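Local structure of peroxisomal membrane protein LPX1 (Saccharomyces cerevisiae, 2Y6U) at residues S212-V215 against K216-N220; N234-D237 against F238-K242; S64-V67 against W68-Y71; S322-V325 against N326-P330. The protein hydrolyses acyl esters and lipids in the peroxisome, with acyl esterase, triacylglycerol lipase and phospholipase A activity. All blocks are in the same frame, centred on the assembly; numbering follows the deposited sequence. Where two conformers were deposited one is given.

Contact 1 (S212-V215 against K216-N220)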
loop_
_atom_site.group_PDB
_atom_site.type_symbol
_atom_site.label_atom_id
_atom_site.label_comp_id
_atom_site.label_asym_id
_atom_site.label_seq_id
_atom_site.Cartn_x
_atom_site.Cartn_y
_atom_site.Cartn_z
ATOM N N SER A 212 -41.389 -13.850 8.541
ATOM C CA SER A 212 -41.442 -15.314 8.537
ATOM C C SER A 212 -40.663 -15.917 7.366
ATOM O O SER A 212 -39.937 -16.886 7.554
ATOM C CB SER A 212 -42.884 -15.824 8.509
ATOM O OG SER A 212 -43.672 -15.031 9.371
ATOM N N GLU A 213 -40.822 -15.349 6.165
ATOM C CA GLU A 213 -40.155 -15.863 4.955
ATOM C C GLU A 213 -38.634 -15.615 5.015
ATOM O O GLU A 213 -37.859 -16.431 4.525
ATOM C CB GLU A 213 -40.708 -15.195 3.691
ATOM C CG GLU A 213 -42.157 -15.535 3.382
ATOM C CD GLU A 213 -42.338 -16.997 3.007
ATOM O OE1 GLU A 213 -41.483 -17.508 2.257
ATOM O OE2 GLU A 213 -43.350 -17.628 3.431
ATOM N N TYR A 214 -38.260 -14.480 5.588
ATOM C CA TYR A 214 -36.848 -14.152 5.854
ATOM C C TYR A 214 -36.177 -15.211 6.741
ATOM O O TYR A 214 -35.174 -15.811 6.341
ATOM C CB TYR A 214 -36.714 -12.759 6.490
ATOM C CG TYR A 214 -35.329 -12.453 7.023
ATOM C CD1 TYR A 214 -34.218 -12.444 6.177
ATOM C CD2 TYR A 214 -35.123 -12.223 8.389
ATOM C CE1 TYR A 214 -32.962 -12.182 6.661
ATOM C CE2 TYR A 214 -33.874 -12.004 8.889
ATOM C CZ TYR A 214 -32.769 -11.968 8.018
ATOM O OH TYR A 214 -31.484 -11.754 8.517
ATOM N N VAL A 215 -36.695 -15.446 7.945
ATOM C CA VAL A 215 -36.062 -16.426 8.804
ATOM C C VAL A 215 -36.113 -17.835 8.158
ATOM O O VAL A 215 -35.164 -18.594 8.271
ATOM C CB VAL A 215 -36.658 -16.387 10.226
ATOM C CG1 VAL A 215 -36.198 -17.596 11.047
ATOM C CG2 VAL A 215 -36.331 -15.050 10.934
ATOM N N LYS A 216 -37.201 -18.185 7.477
ATOM C CA LYS A 216 -37.300 -19.490 6.790
ATOM C C LYS A 216 -36.181 -19.665 5.754
ATOM O O LYS A 216 -35.484 -20.681 5.719
ATOM C CB LYS A 216 -38.651 -19.645 6.099
ATOM C CG LYS A 216 -38.862 -20.932 5.235
ATOM C CD LYS A 216 -40.333 -21.022 4.754
ATOM C CE LYS A 216 -40.621 -22.335 4.035
ATOM N NZ LYS A 216 -42.029 -22.446 3.602
ATOM N N TYR A 217 -36.051 -18.695 4.867
ATOM C CA TYR A 217 -34.902 -18.706 3.963
ATOM C C TYR A 217 -33.542 -18.765 4.706
ATOM O O TYR A 217 -32.681 -19.591 4.364
ATOM C CB TYR A 217 -34.969 -17.520 2.983
ATOM C CG TYR A 217 -33.773 -17.473 2.107
ATOM C CD1 TYR A 217 -33.687 -18.233 0.952
ATOM C CD2 TYR A 217 -32.687 -16.677 2.466
ATOM C CE1 TYR A 217 -32.534 -18.184 0.160
ATOM C CE2 TYR A 217 -31.567 -16.619 1.698
ATOM C CZ TYR A 217 -31.490 -17.370 0.546
ATOM O OH TYR A 217 -30.306 -17.269 -0.153
ATOM N N MET A 218 -33.320 -17.926 5.711
ATOM C CA MET A 218 -31.977 -17.918 6.340
ATOM C C MET A 218 -31.673 -19.332 6.878
ATOM O O MET A 218 -30.589 -19.837 6.666
ATOM C CB MET A 218 -31.851 -16.838 7.423
ATOM C CG MET A 218 -31.957 -15.460 6.871
ATOM S SD MET A 218 -30.590 -15.087 5.666
ATOM C CE MET A 218 -29.254 -14.819 6.873
ATOM N N ARG A 219 -32.664 -19.989 7.492
ATOM C CA ARG A 219 -32.430 -21.285 8.160
ATOM C C ARG A 219 -32.491 -22.481 7.194
ATOM O O ARG A 219 -31.990 -23.562 7.532
ATOM C CB ARG A 219 -33.424 -21.494 9.317
ATOM C CG ARG A 219 -33.253 -20.506 10.452
ATOM C CD ARG A 219 -34.181 -20.770 11.640
ATOM N NE ARG A 219 -33.942 -19.725 12.643
ATOM C CZ ARG A 219 -32.880 -19.662 13.455
ATOM N NH1 ARG A 219 -31.944 -20.592 13.461
ATOM N NH2 ARG A 219 -32.784 -18.673 14.334
ATOM N N ASN A 220 -33.072 -22.291 5.998
ATOM C CA ASN A 220 -33.240 -23.403 5.022
ATOM C C ASN A 220 -32.636 -23.242 3.639
ATOM O O ASN A 220 -32.441 -24.258 2.948
ATOM C CB ASN A 220 -34.714 -23.710 4.815
ATOM C CG ASN A 220 -35.366 -24.175 6.036
ATOM O OD1 ASN A 220 -35.306 -25.356 6.355
ATOM N ND2 ASN A 220 -36.070 -23.277 6.714
#
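With chi1 at 169°, Tyr214 carries its ring on the side of its own carbonyl, facing the next turn of helix 211-220, where Met218 bends at chi2 (-62°) and again at chi3 so that its thioether passes obliquely across that ring. The touching atom is a methylene: Met218 CG rests over one face of the Tyr214 ring, 3.4 Å from CE1. The sulfur is set to one side, with Met218 SD 4.9 Å from the centroid of the Tyr214 ring and 52° off the ring normal, an oblique Met-aromatic contact. Beneath this pair, Met218 N gives the regular helical bond to Tyr214 O (2.9 Å).

One residue further round, Val215 and Arg219 run side by side in the same direction. Val215 CG1 meets the guanidinium at its edge, 3.5 Å from Arg219 NE, while Arg219 NH2 has a weak bond to Gln233. At the end of the helix Asn220 turns back, and its ND2 gives Lys216 O a bond of 2.8 Å that lies close to the amide plane.

An alanine at Tyr214 removes ring and hydroxyl together, which would probably leave a gap beside Met218 CG and deprive Ile236 O of the hydroxyl bond that ties the two helices.

That hydroxyl bond, with Met218 set against Ile235 and Ile236, joins helix 211-220 to helix 229-239, and Tyr214 also touches Val253 and Thr255 of strand 253-255. These elements fall between core strands 164-168 and 286-292, where alpha/beta hydrolases commonly insert a cap.

Contact 2 (N234-D237 against F238-K242)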
loop_
_atom_site.group_PDB
_atom_site.type_symbol
_atom_site.label_atom_id
_atom_site.label_comp_id
_atom_site.label_asym_id
_atom_site.label_seq_id
_atom_site.Cartn_x
_atom_site.Cartn_y
_atom_site.Cartn_z
ATOM N N ASN A 234 -26.867 -14.917 15.222
ATOM C CA ASN A 234 -26.181 -13.608 15.061
ATOM C C ASN A 234 -26.252 -13.070 13.628
ATOM O O ASN A 234 -26.470 -11.871 13.432
ATOM C CB ASN A 234 -24.734 -13.717 15.409
ATOM C CG ASN A 234 -24.516 -13.963 16.843
ATOM O OD1 ASN A 234 -25.445 -13.744 17.693
ATOM N ND2 ASN A 234 -23.283 -14.442 17.165
ATOM N N ILE A 235 -26.091 -13.980 12.642
ATOM C CA ILE A 235 -26.209 -13.609 11.222
ATOM C C ILE A 235 -27.619 -13.094 10.947
ATOM O O ILE A 235 -27.800 -12.048 10.314
ATOM C CB ILE A 235 -25.834 -14.771 10.277
ATOM C CG1 ILE A 235 -24.319 -15.025 10.319
ATOM C CG2 ILE A 235 -26.309 -14.473 8.858
ATOM C CD1 ILE A 235 -23.861 -16.399 9.698
ATOM N N ILE A 236 -28.615 -13.837 11.403
ATOM C CA ILE A 236 -30.007 -13.484 11.168
ATOM C C ILE A 236 -30.334 -12.111 11.713
ATOM O O ILE A 236 -30.931 -11.268 11.025
ATOM C CB ILE A 236 -30.959 -14.582 11.716
ATOM C CG1 ILE A 236 -30.858 -15.849 10.838
ATOM C CG2 ILE A 236 -32.417 -14.037 11.833
ATOM C CD1 ILE A 236 -31.385 -17.233 11.525
ATOM N N ASP A 237 -29.908 -11.851 12.936
ATOM C CA ASP A 237 -30.202 -10.594 13.607
ATOM C C ASP A 237 -29.412 -9.423 13.005
ATOM O O ASP A 237 -29.912 -8.265 12.980
ATOM C CB ASP A 237 -29.924 -10.719 15.120
ATOM C CG ASP A 237 -30.969 -11.619 15.843
ATOM O OD1 ASP A 237 -32.106 -11.682 15.359
ATOM O OD2 ASP A 237 -30.643 -12.290 16.857
ATOM N N PHE A 238 -28.197 -9.692 12.557
ATOM C CA PHE A 238 -27.303 -8.599 12.059
ATOM C C PHE A 238 -27.739 -8.143 10.650
ATOM O O PHE A 238 -27.718 -6.957 10.314
ATOM C CB PHE A 238 -25.891 -9.067 12.036
ATOM C CG PHE A 238 -24.933 -8.117 11.352
ATOM C CD1 PHE A 238 -24.355 -7.084 12.052
ATOM C CD2 PHE A 238 -24.592 -8.300 10.026
ATOM C CE1 PHE A 238 -23.484 -6.220 11.419
ATOM C CE2 PHE A 238 -23.751 -7.473 9.400
ATOM C CZ PHE A 238 -23.179 -6.424 10.087
ATOM N N GLU A 239 -28.151 -9.105 9.831
ATOM C CA GLU A 239 -28.521 -8.840 8.440
ATOM C C GLU A 239 -29.881 -8.184 8.308
ATOM O O GLU A 239 -30.167 -7.592 7.280
ATOM C CB GLU A 239 -28.472 -10.149 7.596
ATOM C CG GLU A 239 -27.083 -10.752 7.302
ATOM C CD GLU A 239 -26.218 -9.829 6.375
ATOM O OE1 GLU A 239 -26.846 -8.992 5.646
ATOM O OE2 GLU A 239 -24.946 -10.018 6.303
ATOM N N ARG A 240 -30.765 -8.332 9.306
ATOM C CA ARG A 240 -32.143 -7.915 9.122
ATOM C C ARG A 240 -32.230 -6.389 9.026
ATOM O O ARG A 240 -31.742 -5.709 9.918
ATOM C CB ARG A 240 -32.988 -8.411 10.303
ATOM C CG ARG A 240 -34.424 -8.025 10.282
ATOM C CD ARG A 240 -35.080 -8.405 11.623
ATOM N NE ARG A 240 -35.306 -9.838 11.783
ATOM C CZ ARG A 240 -34.671 -10.658 12.642
ATOM N NH1 ARG A 240 -33.722 -10.219 13.459
ATOM N NH2 ARG A 240 -35.006 -11.948 12.695
ATOM N N THR A 241 -32.777 -5.873 7.918
ATOM C CA THR A 241 -33.175 -4.461 7.797
ATOM C C THR A 241 -34.644 -4.359 7.292
ATOM O O THR A 241 -35.128 -5.205 6.494
ATOM C CB THR A 241 -32.209 -3.588 6.924
ATOM O OG1 THR A 241 -32.638 -3.586 5.549
ATOM C CG2 THR A 241 -30.731 -4.021 7.057
ATOM N N LYS A 242 -35.357 -3.340 7.777
ATOM C CA LYS A 242 -36.826 -3.251 7.582
ATOM C C LYS A 242 -37.265 -1.892 7.074
ATOM O O LYS A 242 -36.421 -1.056 6.786
ATOM C CB LYS A 242 -37.557 -3.584 8.914
ATOM C CG LYS A 242 -37.420 -5.097 9.365
ATOM C CD LYS A 242 -38.359 -5.471 10.552
ATOM C CE LYS A 242 -39.308 -6.728 10.289
ATOM N NZ LYS A 242 -38.698 -8.157 10.460
HETATM O O HOH W 1 -34.267 -13.625 15.286
HETATM O O HOH W 2 -30.211 -5.717 12.011
HETATM O O HOH W 3 -32.518 -7.691 13.860
#
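Phe238 N and Glu239 N still make helical bonds to Asn234 O and Ile235 O, but Arg240 N reaches Ile236 O through a weak bond of 3.4 Å as the chain passes toward the short strand about 240-241. Across this change of direction Asp237 and Arg240 pair. Arg240 leaves its backbone extended and then bends at chi3 (-74°), which brings the guanidinium round beside Asp237. There NH1 of Arg240 bonds to OD1 of Asp237 at 2.9 Å, almost straight (165°), in the guanidinium plane and on the anti lone pair of the oxygen. The two flat groups are not coplanar; their planes stand 42° apart. Ile236 meets the same group from another side: its O lies over one guanidinium face, displaced toward the rim, and its CG2 is 3.4 Å from Arg240 NH2.

Two waters bridge the same pair of residues. Water 1 donates to Asp237 OD1 (2.9 Å) and accepts from Arg240 NH2; water 3 donates to Asp237 O and accepts from Arg240 NH1 (2.8 Å). Glu239, bonded to Met257 N through OE1, lays its CG beside Ile235 CG2.

Arg240 NH2 makes a second salt bridge, to Glu211, and Asp237 OD2 takes a bond from Gln233. The guanidinium is thus shared between two acids and fixed in rotation, a setting likely to favour the charged forms of all three groups.

Contact 3 (S64-V67 against W68-Y71)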
loop_
_atom_site.group_PDB
_atom_site.type_symbol
_atom_site.label_atom_id
_atom_site.label_comp_id
_atom_site.label_asym_id
_atom_site.label_seq_id
_atom_site.Cartn_x
_atom_site.Cartn_y
_atom_site.Cartn_z
ATOM N N SER A 64 -20.037 -11.164 6.908
ATOM C CA SER A 64 -19.795 -9.838 7.524
ATOM C C SER A 64 -18.956 -10.088 8.748
ATOM O O SER A 64 -18.745 -11.223 9.113
ATOM C CB SER A 64 -21.130 -9.181 7.957
ATOM O OG SER A 64 -21.706 -9.878 9.085
ATOM N N LYS A 65 -18.670 -9.033 9.466
ATOM C CA LYS A 65 -17.897 -9.069 10.668
ATOM C C LYS A 65 -18.609 -9.843 11.786
ATOM O O LYS A 65 -17.953 -10.332 12.681
ATOM C CB LYS A 65 -17.632 -7.666 11.100
ATOM C CG LYS A 65 -18.898 -6.945 11.579
ATOM C CD LYS A 65 -18.637 -5.461 11.951
ATOM C CE LYS A 65 -20.015 -4.814 12.103
ATOM N NZ LYS A 65 -19.999 -3.339 12.463
ATOM N N VAL A 66 -19.928 -10.013 11.684
ATOM C CA VAL A 66 -20.686 -10.622 12.752
ATOM C C VAL A 66 -20.314 -12.100 12.994
ATOM O O VAL A 66 -20.497 -12.630 14.118
ATOM C CB VAL A 66 -22.224 -10.509 12.546
ATOM C CG1 VAL A 66 -22.838 -11.621 11.597
ATOM C CG2 VAL A 66 -22.899 -10.507 13.928
ATOM N N VAL A 67 -19.771 -12.752 11.965
ATOM C CA VAL A 67 -19.448 -14.179 12.054
ATOM C C VAL A 67 -18.321 -14.458 13.046
ATOM O O VAL A 67 -18.148 -15.603 13.494
ATOM C CB VAL A 67 -19.069 -14.805 10.687
ATOM C CG1 VAL A 67 -20.274 -14.624 9.685
ATOM C CG2 VAL A 67 -17.727 -14.273 10.132
ATOM N N TRP A 68 -17.613 -13.400 13.449
ATOM C CA TRP A 68 -16.567 -13.539 14.429
ATOM C C TRP A 68 -16.979 -13.197 15.845
ATOM O O TRP A 68 -16.220 -13.450 16.814
ATOM C CB TRP A 68 -15.370 -12.700 14.034
ATOM C CG TRP A 68 -14.907 -12.851 12.649
ATOM C CD1 TRP A 68 -15.024 -11.933 11.655
ATOM C CD2 TRP A 68 -14.219 -13.987 12.070
ATOM N NE1 TRP A 68 -14.421 -12.387 10.517
ATOM C CE2 TRP A 68 -13.905 -13.631 10.729
ATOM C CE3 TRP A 68 -13.841 -15.216 12.535
ATOM C CZ2 TRP A 68 -13.279 -14.473 9.886
ATOM C CZ3 TRP A 68 -13.126 -16.069 11.662
ATOM C CH2 TRP A 68 -12.874 -15.682 10.372
ATOM N N GLU A 69 -18.198 -12.687 16.053
ATOM C CA GLU A 69 -18.567 -12.384 17.423
ATOM C C GLU A 69 -18.548 -13.541 18.395
ATOM O O GLU A 69 -18.113 -13.376 19.549
ATOM C CB GLU A 69 -19.900 -11.587 17.508
ATOM C CG GLU A 69 -19.751 -10.270 16.779
ATOM C CD GLU A 69 -21.111 -9.410 16.817
ATOM O OE1 GLU A 69 -22.122 -9.858 17.372
ATOM O OE2 GLU A 69 -21.129 -8.366 16.188
ATOM N N TYR A 70 -19.002 -14.716 17.968
ATOM C CA TYR A 70 -18.942 -15.899 18.759
ATOM C C TYR A 70 -17.488 -16.180 19.255
ATOM O O TYR A 70 -17.283 -16.815 20.268
ATOM C CB TYR A 70 -19.477 -17.070 17.893
ATOM C CG TYR A 70 -19.407 -18.378 18.567
ATOM C CD1 TYR A 70 -18.284 -19.188 18.461
ATOM C CD2 TYR A 70 -20.483 -18.836 19.320
ATOM C CE1 TYR A 70 -18.219 -20.417 19.088
ATOM C CE2 TYR A 70 -20.477 -20.127 19.957
ATOM C CZ TYR A 70 -19.329 -20.918 19.843
ATOM O OH TYR A 70 -19.323 -22.082 20.522
ATOM N N TYR A 71 -16.499 -15.782 18.461
ATOM C CA TYR A 71 -15.112 -16.053 18.816
ATOM C C TYR A 71 -14.594 -15.233 19.993
ATOM O O TYR A 71 -13.693 -15.687 20.754
ATOM C CB TYR A 71 -14.196 -15.737 17.636
ATOM C CG TYR A 71 -14.256 -16.751 16.481
ATOM C CD1 TYR A 71 -15.470 -17.097 15.859
ATOM C CD2 TYR A 71 -13.069 -17.314 15.963
ATOM C CE1 TYR A 71 -15.523 -18.045 14.768
ATOM C CE2 TYR A 71 -13.114 -18.184 14.886
ATOM C CZ TYR A 71 -14.324 -18.570 14.307
ATOM O OH TYR A 71 -14.334 -19.466 13.235
HETATM O O HOH W 4 -20.884 -14.799 15.746
#
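Val67 lays its CG2 methyl squarely over the five-membered ring of Trp68, 3.8 Å from the ring centroid and 5° off the normal, a CH-pi contact between neighbours whose side chains point the same way. Chi1 of -59° puts CG2 there, in the crowded position between backbone N and carbonyl carbon. Trp68 in turn directs the CE3 corner of its indole onto the face of Tyr71, with CE3 3.7 Å above the centre of that ring.

On another side Val66 and Glu69 meet. Val66 CG2 is 3.6 Å from each of CD, OE1 and OE2 of Glu69, so the methyl touches the carboxylate as a whole and not a single oxygen.

The backbone keeps helical angles without a regular helix's bonds; instead there are i to i+3 bonds, Trp68 N to Lys65 O (3.2 Å) and Glu69 N to Val66 O (3.0 Å), both donors standing above the carbonyl plane. Water 4 extends the turn by linking Val66 O to Tyr70 N, whereas the buried Val67 O finds no partner. The run is opened by an ST turn, in which Ser64 OG accepts from Val66 N (3.2 Å).

Trp68 also packs on His59. A loop after strand 51-58 is where alpha/beta hydrolases usually build part of the oxyanion hole, and this helically turned loop lies in that position, with Trp68 near, but not touching, the probable nucleophile elbow.

Contact 4 (S322-V325 against N326-P330)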
loop_
_atom_site.group_PDB
_atom_site.type_symbol
_atom_site.label_atom_id
_atom_site.label_comp_id
_atom_site.label_asym_id
_atom_site.label_seq_id
_atom_site.Cartn_x
_atom_site.Cartn_y
_atom_site.Cartn_z
ATOM N N SER A 322 -16.220 -28.125 6.191
ATOM C CA SER A 322 -16.563 -27.698 4.870
ATOM C C SER A 322 -15.820 -26.378 4.633
ATOM O O SER A 322 -14.958 -25.928 5.440
ATOM C CB SER A 322 -18.088 -27.495 4.805
ATOM O OG SER A 322 -18.415 -26.175 5.360
ATOM N N HIS A 323 -16.130 -25.764 3.511
ATOM C CA HIS A 323 -15.570 -24.458 3.158
ATOM C C HIS A 323 -15.954 -23.427 4.212
ATOM O O HIS A 323 -15.203 -22.476 4.481
ATOM C CB HIS A 323 -15.979 -24.050 1.752
ATOM C CG HIS A 323 -15.458 -22.707 1.331
ATOM N ND1 HIS A 323 -14.098 -22.429 1.196
ATOM C CD2 HIS A 323 -16.104 -21.548 1.076
ATOM C CE1 HIS A 323 -13.943 -21.151 0.870
ATOM N NE2 HIS A 323 -15.138 -20.601 0.784
ATOM N N LEU A 324 -17.096 -23.647 4.861
ATOM C CA LEU A 324 -17.586 -22.671 5.877
ATOM C C LEU A 324 -17.301 -23.109 7.301
ATOM O O LEU A 324 -18.073 -22.802 8.244
ATOM C CB LEU A 324 -19.082 -22.415 5.687
ATOM C CG LEU A 324 -19.488 -21.921 4.310
ATOM C CD1 LEU A 324 -21.018 -21.648 4.166
ATOM C CD2 LEU A 324 -18.658 -20.673 3.954
ATOM N N VAL A 325 -16.191 -23.821 7.462
ATOM C CA VAL A 325 -15.792 -24.373 8.733
ATOM C C VAL A 325 -15.713 -23.295 9.828
ATOM O O VAL A 325 -15.989 -23.599 10.981
ATOM C CB VAL A 325 -14.492 -25.169 8.577
ATOM C CG1 VAL A 325 -13.245 -24.280 8.199
ATOM C CG2 VAL A 325 -14.292 -26.100 9.828
ATOM N N ASN A 326 -15.377 -22.044 9.462
ATOM C CA ASN A 326 -15.304 -20.955 10.454
ATOM C C ASN A 326 -16.638 -20.711 11.125
ATOM O O ASN A 326 -16.623 -20.343 12.308
ATOM C CB ASN A 326 -14.799 -19.617 9.906
ATOM C CG ASN A 326 -15.661 -19.062 8.807
ATOM O OD1 ASN A 326 -16.137 -19.825 7.975
ATOM N ND2 ASN A 326 -15.886 -17.738 8.827
ATOM N N VAL A 327 -17.752 -20.865 10.408
ATOM C CA VAL A 327 -19.074 -20.675 11.029
ATOM C C VAL A 327 -19.745 -21.986 11.447
ATOM O O VAL A 327 -20.595 -21.955 12.298
ATOM C CB VAL A 327 -20.014 -19.813 10.178
ATOM C CG1 VAL A 327 -19.318 -18.409 9.920
ATOM C CG2 VAL A 327 -20.395 -20.453 8.845
ATOM N N GLU A 328 -19.357 -23.110 10.846
ATOM C CA GLU A 328 -19.997 -24.386 11.162
ATOM C C GLU A 328 -19.341 -25.176 12.251
ATOM O O GLU A 328 -20.016 -25.926 12.938
ATOM C CB GLU A 328 -20.092 -25.250 9.910
ATOM C CG GLU A 328 -20.838 -24.548 8.810
ATOM C CD GLU A 328 -20.946 -25.357 7.506
ATOM O OE1 GLU A 328 -20.187 -26.342 7.330
ATOM O OE2 GLU A 328 -21.775 -24.988 6.651
ATOM N N ALA A 329 -18.034 -25.048 12.406
ATOM C CA ALA A 329 -17.336 -25.678 13.525
ATOM C C ALA A 329 -16.426 -24.683 14.183
ATOM O O ALA A 329 -15.230 -24.908 14.269
ATOM C CB ALA A 329 -16.507 -26.929 12.998
ATOM N N PRO A 330 -16.969 -23.536 14.685
ATOM C CA PRO A 330 -16.097 -22.502 15.256
ATOM C C PRO A 330 -15.244 -23.021 16.450
ATOM O O PRO A 330 -14.134 -22.559 16.632
ATOM C CB PRO A 330 -17.101 -21.431 15.700
ATOM C CG PRO A 330 -18.352 -22.237 15.991
ATOM C CD PRO A 330 -18.391 -23.248 14.928
HETATM O O HOH W 5 -17.798 -27.282 8.449
#
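Glu328 leans back from its helical turn onto Ser322 and Leu324. Its CB lies 3.6 Å from Leu324 O, and CG passes the same oxygen at 3.3 Å. The chain then runs on extended (chi2 179°), which carries the carboxylate beyond Leu324 to the serine. There OE1 accepts from Ser322 OG at 2.7 Å, the hydroxyl approaching from 53° out of the carboxylate plane, and OE1 also accepts a hydrogen bond from water 5 (2.8 Å), which accepts from Ser322 N. The other tip, OE2, rests 3.8 Å from Leu324 CB.

Ser322 OG works twice, since it also accepts from Leu324 N (2.9 Å), an ST turn within the type I turn of 322-325. That turn presents His323, bonded to Glu169 and touching the probable nucleophile elbow, in the loop after the last core strand where alpha/beta hydrolases usually carry the triad histidine.

An alanine in place of Glu328 takes away the acceptor OE1, so the Ser322 hydroxyl would probably be freer to turn from Leu324 N and water 5 would probably be held less firmly. Leu324 O receives both Val327 N and Glu328 N, the second in the carbonyl plane and the first above it. One step on, Val325 CG2 meets Ala329 CB at 4.0 Å.

From the N terminus the chain meets contact 3 first, in the loop between core strands 51-58 and 84-92, then contacts 1 and 2 in the helices that follow strand 164-168, and last contact 4, after strand 313-318. Each closes only a local turn, and the four follow in series, neither nesting nor crossing. Space joins them differently. Contacts 1 and 2 touch directly, uniting helices 211-220 and 229-239. Phe238 of contact 2 packs on Ser64, Lys65 and Val66, tying helix 229-239 to contact 3. Contact 3 meets contact 4 through Tyr71 OH to Asn326 O and Val67 against Val327. Contacts 1 and 4 stay about 10 Å apart at their nearest atoms.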